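Diguanylate cyclase (Marinobacter aquaeolei VT8, PDB 3IGN) probably catalyses, through this GGDEF domain, the condensation of two GTP molecules into the second messenger cyclic di-GMP with release of diphosphate. Local coordinates at residues 21-26 / 142-147; 44-49 / 157-162. All blocks are in the same frame, centred on the assembly; numbering follows the deposited sequence.

Contact 1. Residues 21-26 / 142-147; sequences TWENLV and ENYMQW
The ring of Y144 lies across V26, its CD2 set 3.7 Å from V26 CG1, while the backbone O of E23 sits over one face. Placing CG between the backbone N and the carbonyl carbon (chi1 83°) brings this ring to helix 19-36. Its hydroxyl then donates to E23, Y144 OH to E23 OE1 being 2.9 Å; E23 OE1 lies in the plane of the tyrosine ring and is met on its anti side, 34° out of the carboxylate plane, the two groups being turned 55° apart. The other oxygen, OE2, forms a salt bridge with R19, so both arms are held. M145 CG rests over the centre of the same ring, 3.5 Å above it. Deeper in, V26 CG1 also touches W147 CE3 at 3.8 Å, and V26 O approaches the edge of that indole, whose NE1 is hydrogen-bonded to A135 O. The start of helix 144-160 is capped by N143, whose OD1 accepts from Q146 N at 3.0 Å and weakly from M145 N. With W22, V26 and W147 all touching L42, two helices lie side by side on one face of a central sheet, as in the palm-like core of GGDEF domains.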
loop_
_atom_site.group_PDB
_atom_site.type_symbol
_atom_site.label_atom_id
_atom_site.label_comp_id
_atom_site.label_asym_id
_atom_site.label_seq_id
_atom_site.Cartn_x
_atom_site.Cartn_y
_atom_site.Cartn_z
ATOM N N THR A 21 3.482 -9.298 -10.599
ATOM C CA THR A 21 2.923 -8.409 -11.607
ATOM C C THR A 21 3.049 -6.949 -11.193
ATOM O O THR A 21 3.405 -6.094 -12.004
ATOM C CB THR A 21 1.438 -8.705 -11.858
ATOM O OG1 THR A 21 1.273 -10.094 -12.160
ATOM C CG2 THR A 21 0.926 -7.878 -13.028
ATOM N N TRP A 22 2.750 -6.661 -9.933
ATOM C CA TRP A 22 2.830 -5.289 -9.458
ATOM C C TRP A 22 4.257 -4.776 -9.612
ATOM O O TRP A 22 4.453 -3.660 -10.080
ATOM C CB TRP A 22 2.391 -5.191 -8.001
ATOM C CG TRP A 22 2.318 -3.784 -7.486
ATOM C CD1 TRP A 22 1.375 -2.839 -7.790
ATOM C CD2 TRP A 22 3.235 -3.162 -6.581
ATOM N NE1 TRP A 22 1.652 -1.664 -7.124
ATOM C CE2 TRP A 22 2.789 -1.834 -6.377
ATOM C CE3 TRP A 22 4.394 -3.596 -5.921
ATOM C CZ2 TRP A 22 3.463 -0.937 -5.540
ATOM C CZ3 TRP A 22 5.066 -2.699 -5.084
ATOM C CH2 TRP A 22 4.595 -1.385 -4.903
ATOM N N GLU A 23 5.250 -5.591 -9.251
ATOM C CA GLU A 23 6.644 -5.170 -9.378
ATOM C C GLU A 23 7.019 -4.893 -10.830
ATOM O O GLU A 23 7.806 -3.987 -11.115
ATOM C CB GLU A 23 7.597 -6.219 -8.788
ATOM C CG GLU A 23 7.808 -6.061 -7.280
ATOM C CD GLU A 23 8.905 -6.960 -6.726
ATOM O OE1 GLU A 23 9.797 -7.368 -7.496
ATOM O OE2 GLU A 23 8.878 -7.244 -5.511
ATOM N N ASN A 24 6.472 -5.677 -11.753
ATOM C CA ASN A 24 6.762 -5.457 -13.163
ATOM C C ASN A 24 6.244 -4.073 -13.565
ATOM O O ASN A 24 6.863 -3.385 -14.381
ATOM C CB ASN A 24 6.106 -6.541 -14.025
ATOM C CG ASN A 24 6.318 -6.312 -15.510
ATOM O OD1 ASN A 24 5.448 -5.776 -16.197
ATOM N ND2 ASN A 24 7.488 -6.699 -16.009
ATOM N N LEU A 25 5.112 -3.674 -12.984
ATOM C CA LEU A 25 4.511 -2.362 -13.257
ATOM C C LEU A 25 5.342 -1.251 -12.616
ATOM O O LEU A 25 5.501 -0.166 -13.189
ATOM C CB LEU A 25 3.072 -2.315 -12.734
ATOM C CG LEU A 25 1.938 -2.526 -13.752
ATOM C CD1 LEU A 25 2.323 -3.569 -14.772
ATOM C CD2 LEU A 25 0.659 -2.910 -13.028
ATOM N N VAL A 26 5.866 -1.515 -11.424
ATOM C CA VAL A 26 6.729 -0.535 -10.753
ATOM C C VAL A 26 7.959 -0.299 -11.626
ATOM O O VAL A 26 8.385 0.835 -11.835
ATOM C CB VAL A 26 7.213 -1.049 -9.373
ATOM C CG1 VAL A 26 8.228 -0.080 -8.777
ATOM C CG2 VAL A 26 6.035 -1.188 -8.433
ATOM N N GLU A 142 18.842 3.874 -8.581
ATOM C CA GLU A 142 19.401 3.353 -9.832
ATOM C C GLU A 142 18.618 2.215 -10.494
ATOM O O GLU A 142 18.976 1.749 -11.583
ATOM C CB GLU A 142 20.849 2.929 -9.609
ATOM C CG GLU A 142 21.652 3.987 -8.865
ATOM C CD GLU A 142 23.139 3.885 -9.111
ATOM O OE1 GLU A 142 23.607 2.815 -9.551
ATOM O OE2 GLU A 142 23.846 4.876 -8.850
ATOM N N ASN A 143 17.579 1.746 -9.818
ATOM C CA ASN A 143 16.705 0.711 -10.360
ATOM C C ASN A 143 15.408 0.783 -9.548
ATOM O O ASN A 143 15.360 1.437 -8.503
ATOM C CB ASN A 143 17.354 -0.680 -10.291
ATOM C CG ASN A 143 17.715 -1.088 -8.893
ATOM O OD1 ASN A 143 16.871 -1.101 -8.008
ATOM N ND2 ASN A 143 18.974 -1.441 -8.686
ATOM N N TYR A 144 14.358 0.119 -10.013
ATOM C CA TYR A 144 13.076 0.215 -9.325
ATOM C C TYR A 144 13.066 -0.304 -7.903
ATOM O O TYR A 144 12.239 0.112 -7.098
ATOM C CB TYR A 144 11.974 -0.482 -10.123
ATOM C CG TYR A 144 11.885 -1.978 -9.921
ATOM C CD1 TYR A 144 12.695 -2.856 -10.641
ATOM C CD2 TYR A 144 10.975 -2.513 -9.014
ATOM C CE1 TYR A 144 12.594 -4.237 -10.462
ATOM C CE2 TYR A 144 10.867 -3.884 -8.823
ATOM C CZ TYR A 144 11.678 -4.741 -9.551
ATOM O OH TYR A 144 11.558 -6.099 -9.370
HETATM N N MSE A 145 13.984 -1.206 -7.585
HETATM C CA MSE A 145 14.010 -1.763 -6.245
HETATM C C MSE A 145 14.545 -0.768 -5.228
HETATM O O MSE A 145 14.135 -0.783 -4.073
HETATM C CB MSE A 145 14.809 -3.060 -6.245
HETATM C CG MSE A 145 14.152 -4.090 -7.132
HETATM SE SE MSE A 145 14.953 -5.816 -6.999
HETATM C CE MSE A 145 14.151 -6.346 -5.321
ATOM N N GLN A 146 15.438 0.115 -5.659
ATOM C CA GLN A 146 15.968 1.133 -4.754
ATOM C C GLN A 146 14.876 2.169 -4.481
ATOM O O GLN A 146 14.867 2.815 -3.436
ATOM C CB GLN A 146 17.225 1.775 -5.360
ATOM C CG GLN A 146 18.435 0.842 -5.309
ATOM C CD GLN A 146 19.677 1.432 -5.951
ATOM O OE1 GLN A 146 19.770 2.646 -6.157
ATOM N NE2 GLN A 146 20.646 0.575 -6.264
ATOM N N TRP A 147 13.948 2.309 -5.426
ATOM C CA TRP A 147 12.819 3.221 -5.283
ATOM C C TRP A 147 11.881 2.600 -4.237
ATOM O O TRP A 147 11.401 3.273 -3.323
ATOM C CB TRP A 147 12.103 3.368 -6.639
ATOM C CG TRP A 147 10.871 4.232 -6.634
ATOM C CD1 TRP A 147 10.554 5.221 -5.741
ATOM C CD2 TRP A 147 9.822 4.224 -7.609
ATOM N NE1 TRP A 147 9.374 5.828 -6.100
ATOM C CE2 TRP A 147 8.904 5.239 -7.244
ATOM C CE3 TRP A 147 9.566 3.456 -8.756
ATOM C CZ2 TRP A 147 7.746 5.512 -7.989
ATOM C CZ3 TRP A 147 8.402 3.731 -9.501
ATOM C CH2 TRP A 147 7.516 4.748 -9.109
#

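Contact 2. Residues 44-49 / 157-162; sequences MFDIDH and KAKESG
The carboxylate of D46 is approached from above its plane by the ammonium of K159, which stands 41° out of that plane; K159 NZ lies 2.9 Å from D46 OD2 in a salt bridge that is also a hydrogen bond. E90 OE2, a like charge, is close to the same D46 OD2. One residue back along the strand, the ring of F45 meets that of F91 with planes nearly parallel, at about 15°. K159 leaves the last helical turn past S131 and bends at chi3 (-91°), which carries its amine across to the strand. D46 stands in strand 40-47 beside E90 of the GGEEF signature, whose hairpin marks the catalytic end of GGDEF domains; in relatives the aspartate and glutamate at these places bind magnesium. Were D46 an alanine, the K159 amine would be likely to lose its carboxylate mate and be set free to swing. Helix 144-160 closes in a Schellman motif, with G162 at positive phi. The chain beyond is tied back to the strand end by D48, whose OD2 accepts from N164 N and is hydrogen-bonded to T129 OG1.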
loop_
_atom_site.group_PDB
_atom_site.type_symbol
_atom_site.label_atom_id
_atom_site.label_comp_id
_atom_site.label_asym_id
_atom_site.label_seq_id
_atom_site.Cartn_x
_atom_site.Cartn_y
_atom_site.Cartn_z
HETATM N N MSE A 44 3.812 2.253 0.077
HETATM C CA MSE A 44 3.980 0.912 0.622
HETATM C C MSE A 44 3.323 1.031 1.982
HETATM O O MSE A 44 3.684 1.909 2.762
HETATM C CB MSE A 44 5.460 0.561 0.817
HETATM C CG MSE A 44 6.340 0.800 -0.390
HETATM SE SE MSE A 44 7.214 -0.820 -0.970
HETATM C CE MSE A 44 5.650 -1.657 -1.662
ATOM N N PHE A 45 2.327 0.199 2.261
ATOM C CA PHE A 45 1.681 0.278 3.560
ATOM C C PHE A 45 1.358 -1.086 4.142
ATOM O O PHE A 45 1.211 -2.070 3.414
ATOM C CB PHE A 45 0.445 1.200 3.510
ATOM C CG PHE A 45 -0.709 0.691 2.676
ATOM C CD1 PHE A 45 -1.785 0.044 3.284
ATOM C CD2 PHE A 45 -0.765 0.936 1.306
ATOM C CE1 PHE A 45 -2.905 -0.345 2.544
ATOM C CE2 PHE A 45 -1.877 0.551 0.554
ATOM C CZ PHE A 45 -2.951 -0.088 1.175
ATOM N N ASP A 46 1.295 -1.122 5.469
ATOM C CA ASP A 46 1.033 -2.338 6.232
ATOM C C ASP A 46 -0.111 -2.118 7.204
ATOM O O ASP A 46 -0.367 -0.997 7.644
ATOM C CB ASP A 46 2.259 -2.716 7.072
ATOM C CG ASP A 46 3.389 -3.283 6.253
ATOM O OD1 ASP A 46 3.319 -3.222 5.008
ATOM O OD2 ASP A 46 4.359 -3.786 6.862
ATOM N N ILE A 47 -0.784 -3.206 7.553
ATOM C CA ILE A 47 -1.866 -3.149 8.518
ATOM C C ILE A 47 -1.162 -3.156 9.873
ATOM O O ILE A 47 -0.298 -3.989 10.112
ATOM C CB ILE A 47 -2.761 -4.388 8.400
ATOM C CG1 ILE A 47 -3.526 -4.340 7.072
ATOM C CG2 ILE A 47 -3.706 -4.467 9.591
ATOM C CD1 ILE A 47 -3.872 -5.710 6.517
ATOM N N ASP A 48 -1.516 -2.223 10.748
ATOM C CA ASP A 48 -0.894 -2.148 12.069
ATOM C C ASP A 48 -1.302 -3.302 12.975
ATOM O O ASP A 48 -2.434 -3.779 12.909
ATOM C CB ASP A 48 -1.261 -0.832 12.765
ATOM C CG ASP A 48 -0.612 0.372 12.119
ATOM O OD1 ASP A 48 0.574 0.272 11.762
ATOM O OD2 ASP A 48 -1.281 1.415 11.989
ATOM N N HIS A 49 -0.369 -3.748 13.813
ATOM C CA HIS A 49 -0.624 -4.828 14.768
ATOM C C HIS A 49 -1.322 -6.043 14.162
ATOM O O HIS A 49 -2.189 -6.643 14.801
ATOM C CB HIS A 49 -1.484 -4.287 15.911
ATOM C CG HIS A 49 -0.983 -3.000 16.482
ATOM N ND1 HIS A 49 0.232 -2.895 17.122
ATOM C CD2 HIS A 49 -1.524 -1.758 16.493
ATOM C CE1 HIS A 49 0.420 -1.645 17.503
ATOM N NE2 HIS A 49 -0.631 -0.934 17.134
ATOM N N LYS A 157 9.493 4.197 9.250
ATOM C CA LYS A 157 9.482 5.390 10.085
ATOM C C LYS A 157 8.062 5.649 10.589
ATOM O O LYS A 157 7.868 6.059 11.731
ATOM C CB LYS A 157 9.977 6.606 9.295
ATOM C CG LYS A 157 11.466 6.580 8.941
ATOM C CD LYS A 157 11.849 7.796 8.095
ATOM C CE LYS A 157 13.341 7.830 7.751
ATOM N NZ LYS A 157 14.170 8.518 8.794
ATOM N N ALA A 158 7.067 5.418 9.734
ATOM C CA ALA A 158 5.676 5.634 10.133
ATOM C C ALA A 158 5.303 4.696 11.276
ATOM O O ALA A 158 4.605 5.091 12.216
ATOM C CB ALA A 158 4.733 5.404 8.935
ATOM N N LYS A 159 5.766 3.456 11.185
ATOM C CA LYS A 159 5.479 2.445 12.201
ATOM C C LYS A 159 6.170 2.756 13.518
ATOM O O LYS A 159 5.565 2.659 14.585
ATOM C CB LYS A 159 5.929 1.065 11.722
ATOM C CG LYS A 159 5.250 0.620 10.436
ATOM C CD LYS A 159 5.312 -0.889 10.217
ATOM C CE LYS A 159 6.531 -1.320 9.427
ATOM N NZ LYS A 159 6.258 -2.626 8.754
ATOM N N GLU A 160 7.443 3.125 13.423
ATOM C CA GLU A 160 8.252 3.435 14.590
ATOM C C GLU A 160 7.876 4.767 15.212
ATOM O O GLU A 160 8.079 4.976 16.405
ATOM C CB GLU A 160 9.733 3.440 14.199
ATOM C CG GLU A 160 10.325 2.055 14.046
ATOM C CD GLU A 160 10.362 1.304 15.368
ATOM O OE1 GLU A 160 11.139 1.695 16.262
ATOM O OE2 GLU A 160 9.599 0.335 15.519
ATOM N N SER A 161 7.296 5.644 14.399
ATOM C CA SER A 161 6.909 6.985 14.820
ATOM C C SER A 161 5.522 7.112 15.456
ATOM O O SER A 161 5.083 8.220 15.761
ATOM C CB SER A 161 6.991 7.931 13.622
ATOM O OG SER A 161 6.973 9.279 14.041
ATOM N N GLY A 162 4.829 5.996 15.643
ATOM C CA GLY A 162 3.516 6.060 16.261
ATOM C C GLY A 162 2.413 5.278 15.569
ATOM O O GLY A 162 1.369 5.031 16.168
#

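In the fold
Both contacts draw on helix 144-160: residues 142-147 of contact 1 lead into its start, and 157-162 of contact 2 take in its last turn and what follows, the centres being 21 Å apart. They meet, for W22 CH2 lies 3.4 Å from M44 CE, and M148, on the helix between them, touches V26 as well as M44. Helix 19-36 and strand 40-47 are thus both tied to one late helix. Cyclic di-GMP lies at R78, D81, T98 and R109, consistent with the product-inhibition site of GGDEF domains and apart from the catalytic end near contact 2. In contact 1 the W147 side chain is about 11 Å from a bound cyclic di-GMP and about 9 Å from the T98 side chain.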